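Local atomic coordinates of putative sporulation-specific glycosylase YdhD (Bacillus subtilis subsp. subtilis str. 168, PDB entry 3CZ8), a protein that probably hydrolyses glycosidic bonds during sporulation, as a family 18 glycosyl hydrolase, of which this is the catalytic domain. Residues G132-L137 with G169-V174; A125-F130 with P153-D158; N176-M181 with E206-Q211; N98-I103 with R138-A143. The protein carries 1 engineered substitution. All coordinates share one frame; numbering follows the deposited sequence.

Interaction 1 (G132-L137 with G169-V174)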
# COMPACT_ATOMS: atom_id res chain seq x y z
N GLY A 132 17.42 29.41 0.25
CA GLY A 132 16.83 30.71 -0.03
C GLY A 132 15.38 30.64 -0.47
O GLY A 132 14.54 31.42 -0.01
N PHE A 133 15.07 29.68 -1.35
CA PHE A 133 13.70 29.42 -1.77
C PHE A 133 12.81 29.05 -0.59
O PHE A 133 11.67 29.50 -0.49
CB PHE A 133 13.66 28.31 -2.84
CG PHE A 133 12.32 27.66 -3.00
CD1 PHE A 133 11.28 28.31 -3.66
CD2 PHE A 133 12.07 26.40 -2.46
CE1 PHE A 133 10.03 27.72 -3.78
CE2 PHE A 133 10.83 25.80 -2.58
CZ PHE A 133 9.81 26.46 -3.24
N LEU A 134 13.34 28.22 0.31
CA LEU A 134 12.62 27.76 1.49
C LEU A 134 12.42 28.86 2.52
O LEU A 134 11.41 28.86 3.23
CB LEU A 134 13.32 26.55 2.12
CG LEU A 134 13.32 25.24 1.32
CD1 LEU A 134 14.29 24.30 1.95
CD2 LEU A 134 11.94 24.60 1.22
N ARG A 135 13.38 29.79 2.60
CA ARG A 135 13.23 31.00 3.40
C ARG A 135 12.12 31.90 2.84
O ARG A 135 11.32 32.45 3.59
CB ARG A 135 14.55 31.78 3.50
CG ARG A 135 14.42 33.18 4.13
CD ARG A 135 15.75 33.77 4.56
NE ARG A 135 16.12 33.36 5.92
CZ ARG A 135 17.13 32.55 6.22
NH1 ARG A 135 17.37 32.24 7.49
NH2 ARG A 135 17.90 32.05 5.26
N GLN A 136 12.08 32.03 1.52
CA GLN A 136 11.07 32.85 0.86
C GLN A 136 9.69 32.22 1.04
O GLN A 136 8.69 32.92 1.20
CB GLN A 136 11.40 33.04 -0.62
CG GLN A 136 10.86 34.35 -1.19
CD GLN A 136 10.73 34.37 -2.71
OE1 GLN A 136 9.69 34.74 -3.24
NE2 GLN A 136 11.80 33.97 -3.40
N LEU A 137 9.66 30.89 1.05
CA LEU A 137 8.45 30.13 1.29
C LEU A 137 8.00 30.18 2.75
O LEU A 137 6.80 30.30 3.00
CB LEU A 137 8.60 28.69 0.80
CG LEU A 137 7.36 27.80 0.81
CD1 LEU A 137 6.24 28.36 -0.08
CD2 LEU A 137 7.72 26.38 0.39
N GLY A 169 21.49 22.59 8.37
CA GLY A 169 21.49 23.73 9.28
C GLY A 169 20.71 24.90 8.72
O GLY A 169 20.00 25.58 9.46
N GLY A 170 20.85 25.12 7.42
CA GLY A 170 20.13 26.18 6.72
C GLY A 170 18.65 25.88 6.52
O GLY A 170 17.82 26.78 6.60
N ILE A 171 18.34 24.61 6.23
CA ILE A 171 16.95 24.16 6.08
C ILE A 171 16.26 24.12 7.45
O ILE A 171 15.15 24.64 7.60
CB ILE A 171 16.87 22.76 5.40
CG1 ILE A 171 17.26 22.86 3.92
CG2 ILE A 171 15.46 22.14 5.52
CD1 ILE A 171 17.50 21.49 3.27
N GLY A 172 16.93 23.53 8.43
CA GLY A 172 16.41 23.46 9.80
C GLY A 172 16.09 24.81 10.43
O GLY A 172 15.23 24.89 11.31
N ALA A 173 16.76 25.86 9.96
CA ALA A 173 16.53 27.22 10.43
C ALA A 173 15.26 27.84 9.85
O ALA A 173 14.63 28.69 10.48
CB ALA A 173 17.74 28.11 10.12
N VAL A 174 14.88 27.42 8.64
CA VAL A 174 13.74 28.04 7.96
C VAL A 174 12.44 27.22 7.92
O VAL A 174 11.37 27.78 7.71
CB VAL A 174 14.10 28.53 6.53
CG1 VAL A 174 15.23 29.54 6.59
CG2 VAL A 174 14.48 27.37 5.63
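The backbones come nearest at Arg135 and Val174, their CA atoms 5.5 Å apart, where the short helical segments 132-137 and 169-174 run parallel, with axes 9.3 Å apart and only 4° between their directions. Val174 is the wedge between them. Its two methyl groups part company: CG2 rests against the root of the neighbouring leucine, 3.8 Å from Leu134 CB, while CG1 is turned to the arginine. Arg135 sets off with CG anti to its amide nitrogen (chi1 170°) and then bends at chi3, which folds the guanidinium back over the valine. The two side chains cross at about a right angle, and Val174 CG1 lies 3.5 Å from the guanidinium plane, over its centre, so that the flat group forms a lid on the methyl. This is packing of an aliphatic branch on a guanidinium face, with no hydrogen bond across the pair. Deeper in, Leu134 reaches out with CD1 to meet Ile171 CG1 at 3.8 Å, the two branched chains passing at a slant. The contact thus grades from an exposed arginine into a buried aliphatic layer. Next to that layer lie the strands of the barrel: Leu134 and Ile171 both settle on Ile150 of strand 147-153, and Leu134 also reaches Ile117 of strand 114-118. On its far flank, helix 127-143 packs through Phe133 against helix 93-110.

Interaction 2 (A125-F130 with P153-D158)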
# COMPACT_ATOMS: atom_id res chain seq x y z
N ALA A 125 25.02 22.31 -6.56
CA ALA A 125 25.28 23.72 -6.87
C ALA A 125 24.12 24.61 -6.42
O ALA A 125 24.31 25.81 -6.19
CB ALA A 125 25.52 23.90 -8.35
N ASP A 126 22.94 24.01 -6.28
CA ASP A 126 21.71 24.71 -5.94
C ASP A 126 21.40 24.65 -4.44
O ASP A 126 20.24 24.82 -4.05
CB ASP A 126 20.54 24.09 -6.70
CG ASP A 126 20.62 24.34 -8.19
OD1 ASP A 126 21.45 25.16 -8.63
OD2 ASP A 126 19.82 23.71 -8.92
N ARG A 127 22.43 24.44 -3.62
CA ARG A 127 22.21 24.20 -2.21
C ARG A 127 21.79 25.44 -1.42
O ARG A 127 20.85 25.37 -0.62
CB ARG A 127 23.41 23.45 -1.59
CG ARG A 127 24.58 24.26 -1.08
CD ARG A 127 24.70 24.12 0.43
NE ARG A 127 24.71 22.73 0.86
CZ ARG A 127 25.19 22.29 2.02
NH1 ARG A 127 25.73 23.14 2.89
NH2 ARG A 127 25.14 21.00 2.31
N ASP A 128 22.44 26.57 -1.68
CA ASP A 128 22.09 27.83 -1.04
C ASP A 128 20.85 28.45 -1.68
O ASP A 128 20.10 29.17 -1.01
CB ASP A 128 23.30 28.78 -1.07
CG ASP A 128 24.39 28.36 -0.10
OD1 ASP A 128 25.49 28.96 -0.14
OD2 ASP A 128 24.16 27.44 0.71
N LEU A 129 20.62 28.14 -2.95
CA LEU A 129 19.43 28.59 -3.66
C LEU A 129 18.17 27.88 -3.18
O LEU A 129 17.09 28.46 -3.16
CB LEU A 129 19.59 28.40 -5.17
CG LEU A 129 20.72 29.18 -5.86
CD1 LEU A 129 20.88 28.70 -7.28
CD2 LEU A 129 20.48 30.69 -5.82
N PHE A 130 18.34 26.61 -2.80
CA PHE A 130 17.25 25.81 -2.23
C PHE A 130 16.87 26.35 -0.85
O PHE A 130 15.69 26.52 -0.57
CB PHE A 130 17.63 24.32 -2.16
CG PHE A 130 16.49 23.41 -1.79
CD1 PHE A 130 16.72 22.27 -1.02
CD2 PHE A 130 15.18 23.68 -2.19
CE1 PHE A 130 15.69 21.42 -0.67
CE2 PHE A 130 14.14 22.83 -1.83
CZ PHE A 130 14.39 21.70 -1.08
N PRO A 153 16.63 13.57 2.26
CA PRO A 153 17.30 12.27 2.44
C PRO A 153 18.20 12.30 3.67
O PRO A 153 18.67 13.36 4.08
CB PRO A 153 18.15 12.12 1.17
CG PRO A 153 17.73 13.22 0.25
CD PRO A 153 17.20 14.31 1.12
N ALA A 154 18.41 11.13 4.27
CA ALA A 154 19.27 11.00 5.45
C ALA A 154 20.72 11.34 5.11
O ALA A 154 21.25 10.87 4.10
CB ALA A 154 19.18 9.61 6.01
N LYS A 155 21.32 12.17 5.96
CA LYS A 155 22.71 12.60 5.79
C LYS A 155 23.50 12.28 7.04
O LYS A 155 22.99 12.44 8.16
CB LYS A 155 22.79 14.11 5.50
CG LYS A 155 22.43 14.50 4.08
CD LYS A 155 22.58 16.00 3.83
CE LYS A 155 24.03 16.45 3.80
NZ LYS A 155 24.21 17.73 3.07
N THR A 156 24.74 11.84 6.84
CA THR A 156 25.66 11.53 7.93
C THR A 156 26.86 12.47 7.93
O THR A 156 27.54 12.63 8.94
CB THR A 156 26.13 10.05 7.91
OG1 THR A 156 26.87 9.77 9.10
CG2 THR A 156 27.00 9.75 6.69
N SER A 157 27.09 13.12 6.78
CA SER A 157 28.15 14.13 6.63
C SER A 157 27.79 15.03 5.45
O SER A 157 26.74 14.85 4.84
CB SER A 157 29.51 13.47 6.40
OG SER A 157 29.62 12.98 5.08
N ASP A 158 28.67 15.97 5.12
CA ASP A 158 28.43 16.84 3.98
C ASP A 158 29.35 16.51 2.79
O ASP A 158 29.55 17.33 1.90
CB ASP A 158 28.56 18.31 4.39
CG ASP A 158 27.46 19.17 3.80
OD1 ASP A 158 26.69 19.77 4.58
OD2 ASP A 158 27.36 19.24 2.56
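In the conformer described, one of two modelled for Arg127, the side chain reaches Asp158 by a bent path: CG sits between the backbone N and the carbonyl carbon (chi1 87°), and further bends at chi2 and chi3 carry the guanidinium from the first turn of helix 127-143 to the loop 153-158. Lys155, largely extended until it bends at chi3 (71°), brings its ammonium group to the same carboxylate. Arg127 and Asp158 approach from opposite directions, and in this conformer the bridge is made by a single nitrogen. Arg127 NH2 donates to Asp158 OD1 at 3.0 Å, nearly straight, with the oxygen close to the guanidinium plane and offering its syn lone pair. The same Arg127 NH2 is 2.8 Å from Asp158 OD2, which completes the ion pair. With one nitrogen facing both oxygens and the planes 63° apart, this is not the flat, two-nitrogen pairing of an arginine with an acid. Lys155 NZ stands 3.5 Å from Asp158 OD2 and also 3.5 Å from Arg127 NH2, at the guanidinium edge. The chain that follows supplies further partners: Arg164 adds a salt bridge from its NE to Asp158 OD2, its carbonyl oxygen receives Arg127 NE, and Lys155 NZ donates to the carbonyls of Leu163 and Tyr166. Three basic side chains therefore converge on one carboxylate. Such a setting would be expected to favour the ionised form of Asp158 and to offset the closeness of the positive groups, so that the aspartate probably acts as an electrostatic tie between loop and helix start.

Interaction 3 (N176-M181 with E206-Q211)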
# COMPACT_ATOMS: atom_id res chain seq x y z
N ASN A 176 9.52 24.55 9.68
CA ASN A 176 8.95 24.25 10.98
C ASN A 176 9.36 22.85 11.39
O ASN A 176 9.69 22.61 12.54
CB ASN A 176 7.42 24.38 10.95
CG ASN A 176 6.95 25.80 10.69
OD1 ASN A 176 6.66 26.17 9.55
ND2 ASN A 176 6.88 26.60 11.75
N TYR A 177 9.33 21.91 10.43
CA TYR A 177 9.66 20.51 10.69
C TYR A 177 10.45 19.87 9.55
O TYR A 177 10.25 20.18 8.38
CB TYR A 177 8.40 19.68 11.00
CG TYR A 177 7.66 20.14 12.25
CD1 TYR A 177 8.07 19.73 13.51
CD2 TYR A 177 6.56 20.99 12.15
CE1 TYR A 177 7.39 20.16 14.66
CE2 TYR A 177 5.89 21.42 13.28
CZ TYR A 177 6.30 21.00 14.53
OH TYR A 177 5.62 21.45 15.64
N MET A 178 11.35 18.96 9.91
CA MET A 178 12.18 18.26 8.94
C MET A 178 11.87 16.78 9.01
O MET A 178 12.05 16.15 10.05
CB MET A 178 13.67 18.53 9.23
CG MET A 178 14.68 17.88 8.28
SD MET A 178 16.42 18.23 8.68
CE MET A 178 16.43 19.99 8.47
N PHE A 179 11.37 16.24 7.89
CA PHE A 179 11.11 14.81 7.80
C PHE A 179 12.35 14.17 7.19
O PHE A 179 12.63 14.35 6.00
CB PHE A 179 9.89 14.50 6.91
CG PHE A 179 8.59 15.18 7.33
CD1 PHE A 179 8.36 15.59 8.65
CD2 PHE A 179 7.58 15.35 6.39
CE1 PHE A 179 7.16 16.18 9.01
CE2 PHE A 179 6.37 15.95 6.75
CZ PHE A 179 6.16 16.36 8.06
N ILE A 180 13.10 13.42 7.99
CA ILE A 180 14.32 12.81 7.50
C ILE A 180 13.99 11.42 7.00
O ILE A 180 13.52 10.58 7.75
CB ILE A 180 15.43 12.77 8.56
CG1 ILE A 180 15.83 14.19 8.95
CG2 ILE A 180 16.65 11.99 8.04
CD1 ILE A 180 16.71 14.25 10.14
N MET A 181 14.23 11.19 5.71
CA MET A 181 13.88 9.91 5.10
C MET A 181 15.00 8.91 5.31
O MET A 181 15.82 8.66 4.42
CB MET A 181 13.48 10.11 3.63
CG MET A 181 12.28 11.08 3.43
SD MET A 181 10.69 10.62 4.19
CE MET A 181 10.76 11.36 5.77
N GLU A 206 22.80 12.06 15.04
CA GLU A 206 23.95 12.74 15.66
C GLU A 206 24.42 13.93 14.83
O GLU A 206 24.77 14.98 15.38
CB GLU A 206 25.10 11.75 15.85
CG GLU A 206 25.83 11.87 17.19
CD GLU A 206 25.27 10.93 18.25
OE1 GLU A 206 25.31 9.70 18.04
OE2 GLU A 206 24.82 11.43 19.29
N PHE A 207 24.42 13.76 13.51
CA PHE A 207 24.73 14.82 12.56
C PHE A 207 23.65 15.91 12.53
O PHE A 207 23.96 17.09 12.37
CB PHE A 207 24.93 14.21 11.17
CG PHE A 207 25.15 15.21 10.06
CD1 PHE A 207 26.40 15.81 9.89
CD2 PHE A 207 24.13 15.52 9.17
CE1 PHE A 207 26.61 16.73 8.86
CE2 PHE A 207 24.33 16.43 8.14
CZ PHE A 207 25.58 17.03 7.99
N THR A 208 22.39 15.50 12.70
CA THR A 208 21.25 16.42 12.63
C THR A 208 21.03 17.26 13.90
O THR A 208 20.73 18.45 13.82
CB THR A 208 19.94 15.68 12.26
OG1 THR A 208 20.20 14.74 11.22
CG2 THR A 208 18.90 16.66 11.76
N ILE A 209 21.19 16.64 15.07
CA ILE A 209 20.97 17.32 16.35
C ILE A 209 22.06 18.35 16.69
O ILE A 209 21.93 19.12 17.65
CB ILE A 209 20.80 16.32 17.53
CG1 ILE A 209 22.09 15.53 17.74
CG2 ILE A 209 19.57 15.43 17.30
CD1 ILE A 209 22.03 14.49 18.82
N ALA A 210 23.14 18.34 15.91
CA ALA A 210 24.20 19.34 16.01
C ALA A 210 23.88 20.54 15.12
O ALA A 210 24.63 21.52 15.12
CB ALA A 210 25.53 18.72 15.60
N GLN A 211 22.78 20.46 14.38
CA GLN A 211 22.44 21.47 13.38
C GLN A 211 21.01 21.98 13.45
O GLN A 211 20.73 23.10 13.01
CB GLN A 211 22.73 20.92 11.98
CG GLN A 211 24.18 21.07 11.55
CD GLN A 211 24.48 20.35 10.26
OE1 GLN A 211 24.32 19.13 10.16
NE2 GLN A 211 24.91 21.10 9.25
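A small, buried apolar contact joins strand 177-181 to the end of helix 198-208, between the inner barrel and its outer layer, with Ile180 and Thr208 meeting tip to tip. Their CA atoms are 9.3 Å apart, so the gap is spanned by side chains alone. Ile180 has CG1 anti to its carbonyl carbon (chi1 -63°), which sends CD1 outward to the helix. There it comes 3.6 Å from Thr208 CG2 and 3.7 Å from Thr208 OG1, settling against both branches of the threonine. Thr208 OG1 is also hydrogen-bonded to the carbonyl oxygen of Thr204, one turn back, so its polar need is met beside the apolar contact. Two residues earlier on the strand, Met178 makes a looser approach, its SD 4.3 Å from Thr208 CG2. Tyr168 of helix 168-174 touches both Ile180 and Thr208, and so does Ile217 of strand 217-220, closing in the small apolar cluster. Strand 177-181, helix 198-208 and the parallel strand 217-220 make up a beta-alpha-beta crossover, the repeating unit of the TIM-barrel fold to which family 18 glycosyl hydrolases belong.

Interaction 4 (N98-I103 with R138-A143)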
# COMPACT_ATOMS: atom_id res chain seq x y z
N ASN A 98 7.21 32.91 -8.33
CA ASN A 98 5.98 32.34 -8.90
C ASN A 98 5.56 31.08 -8.16
O ASN A 98 4.38 30.92 -7.84
CB ASN A 98 6.15 32.07 -10.40
CG ASN A 98 4.90 31.47 -11.03
OD1 ASN A 98 3.78 31.80 -10.67
ND2 ASN A 98 5.11 30.57 -11.99
N LEU A 99 6.52 30.20 -7.88
CA LEU A 99 6.27 28.97 -7.13
C LEU A 99 5.82 29.24 -5.69
O LEU A 99 4.87 28.61 -5.21
CB LEU A 99 7.49 28.02 -7.17
CG LEU A 99 7.37 26.66 -6.47
CD1 LEU A 99 6.16 25.87 -6.94
CD2 LEU A 99 8.63 25.84 -6.65
N VAL A 100 6.49 30.18 -5.02
CA VAL A 100 6.12 30.60 -3.66
C VAL A 100 4.67 31.11 -3.59
O VAL A 100 3.90 30.71 -2.70
CB VAL A 100 7.15 31.63 -3.08
CG1 VAL A 100 6.57 32.41 -1.91
CG2 VAL A 100 8.43 30.94 -2.65
N ASN A 101 4.30 31.96 -4.54
CA ASN A 101 2.94 32.49 -4.63
C ASN A 101 1.90 31.41 -4.96
O ASN A 101 0.82 31.39 -4.37
CB ASN A 101 2.85 33.65 -5.63
CG ASN A 101 3.55 34.91 -5.14
OD1 ASN A 101 3.51 35.23 -3.95
ND2 ASN A 101 4.19 35.62 -6.05
N ASN A 102 2.24 30.53 -5.91
CA ASN A 102 1.37 29.41 -6.29
C ASN A 102 1.12 28.41 -5.18
O ASN A 102 0.00 27.92 -5.04
CB ASN A 102 1.93 28.68 -7.51
CG ASN A 102 1.81 29.49 -8.78
OD1 ASN A 102 0.95 30.38 -8.90
ND2 ASN A 102 2.67 29.20 -9.74
N ILE A 103 2.16 28.13 -4.38
CA ILE A 103 2.05 27.24 -3.22
C ILE A 103 1.11 27.85 -2.17
O ILE A 103 0.29 27.15 -1.58
CB ILE A 103 3.44 26.90 -2.60
CG1 ILE A 103 4.19 25.88 -3.47
CG2 ILE A 103 3.29 26.33 -1.20
CD1 ILE A 103 5.68 25.79 -3.16
N ARG A 138 8.91 30.05 3.69
CA ARG A 138 8.57 30.27 5.07
C ARG A 138 7.91 31.61 5.35
O ARG A 138 6.91 31.65 5.99
CB ARG A 138 9.76 30.02 5.96
CG ARG A 138 9.67 30.65 7.29
CD ARG A 138 8.76 29.93 8.21
NE ARG A 138 9.53 29.08 9.06
CZ ARG A 138 9.37 28.97 10.35
NH1 ARG A 138 10.14 28.16 11.03
NH2 ARG A 138 8.44 29.64 10.96
N ASP A 139 8.47 32.69 4.84
CA ASP A 139 7.96 34.01 5.08
C ASP A 139 6.53 34.13 4.63
O ASP A 139 5.73 34.63 5.35
CB ASP A 139 8.79 35.05 4.35
CG ASP A 139 10.08 35.33 5.01
OD1 ASP A 139 10.90 36.00 4.41
OD2 ASP A 139 10.30 34.87 6.11
N ARG A 140 6.26 33.67 3.43
CA ARG A 140 4.94 33.69 2.86
C ARG A 140 3.93 32.84 3.59
O ARG A 140 2.84 33.24 3.81
CB ARG A 140 5.00 33.26 1.42
CG ARG A 140 3.75 33.50 0.68
CD ARG A 140 3.82 34.78 -0.07
NE ARG A 140 2.76 34.95 -1.05
CZ ARG A 140 1.52 35.27 -0.75
NH1 ARG A 140 0.65 35.40 -1.71
NH2 ARG A 140 1.16 35.45 0.50
N LEU A 141 4.34 31.68 3.98
CA LEU A 141 3.43 30.71 4.60
C LEU A 141 3.11 31.00 6.05
O LEU A 141 1.97 30.85 6.47
CB LEU A 141 3.96 29.28 4.49
CG LEU A 141 3.90 28.59 3.13
CD1 LEU A 141 4.58 27.25 3.25
CD2 LEU A 141 2.47 28.42 2.63
N GLN A 142 4.12 31.41 6.83
CA GLN A 142 3.90 31.68 8.25
C GLN A 142 3.07 32.93 8.50
O GLN A 142 2.41 33.04 9.53
CB GLN A 142 5.22 31.69 9.04
CG GLN A 142 5.78 33.05 9.38
CD GLN A 142 6.45 33.08 10.75
OE1 GLN A 142 6.91 32.05 11.25
NE2 GLN A 142 6.51 34.25 11.36
N ALA A 143 3.10 33.86 7.54
CA ALA A 143 2.24 35.04 7.52
C ALA A 143 0.77 34.64 7.47
O ALA A 143 -0.08 35.25 8.13
CB ALA A 143 2.59 35.95 6.34
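Arg140 is the first residue of 138-143 to touch 98-103, and it does so along much of its length. Its CB lies 3.8 Å from Val100 CG1, with CG close behind, so the root of the arginine packs on the valine methyl. With CG anti to the backbone N and a bend at chi2, the chain then swings across the neighbouring helix to Asn101. There Arg140 NE donates to Asn101 OD1 at 3.0 Å, with an N-H...O angle of 161°. The oxygen lies at the guanidinium edge and the donor in the carbonyl plane of the amide, yet the two flat groups are themselves turned 70° apart. Tyr104, on the same helix as Asn101, adds a cation-pi contact to the guanidinium. Leu141 follows on the buried side, where its CD2 meets Ile103 CG2 more loosely, at 4.4 Å. Both of these residues also rest on Val115 of strand 114-118. The two short axes run 9.8 Å apart at a crossing angle of -18°. Neighbouring, nearly parallel helices packed side by side over the parallel strands, apolar on the strand side and polar on the other, form the outer helical layer of a TIM barrel.

Helix 127-143 is shared by interactions 1, 2 and 4: its start is tied to the loop 153-158, its middle packs on helix 168-174, and its later turns pack on helix 93-110. The centres of interactions 2 and 4 are about 21 Å apart, with interaction 1 about 12 Å from each. Arg138 NE probably hydrogen-bonds to Val174 O (2.6 Å), joining interactions 4 and 1, while Met178 CE packs 3.8 Å from Ile171 CG2 between interactions 3 and 1. Phe207 lies against the loop of interaction 2. The side chain of Glu120, the predicted proton donor, is about 11 Å from that of Ile171 and about 12 Å from those of Lys155 and Ile180; interaction 4 is remote from it.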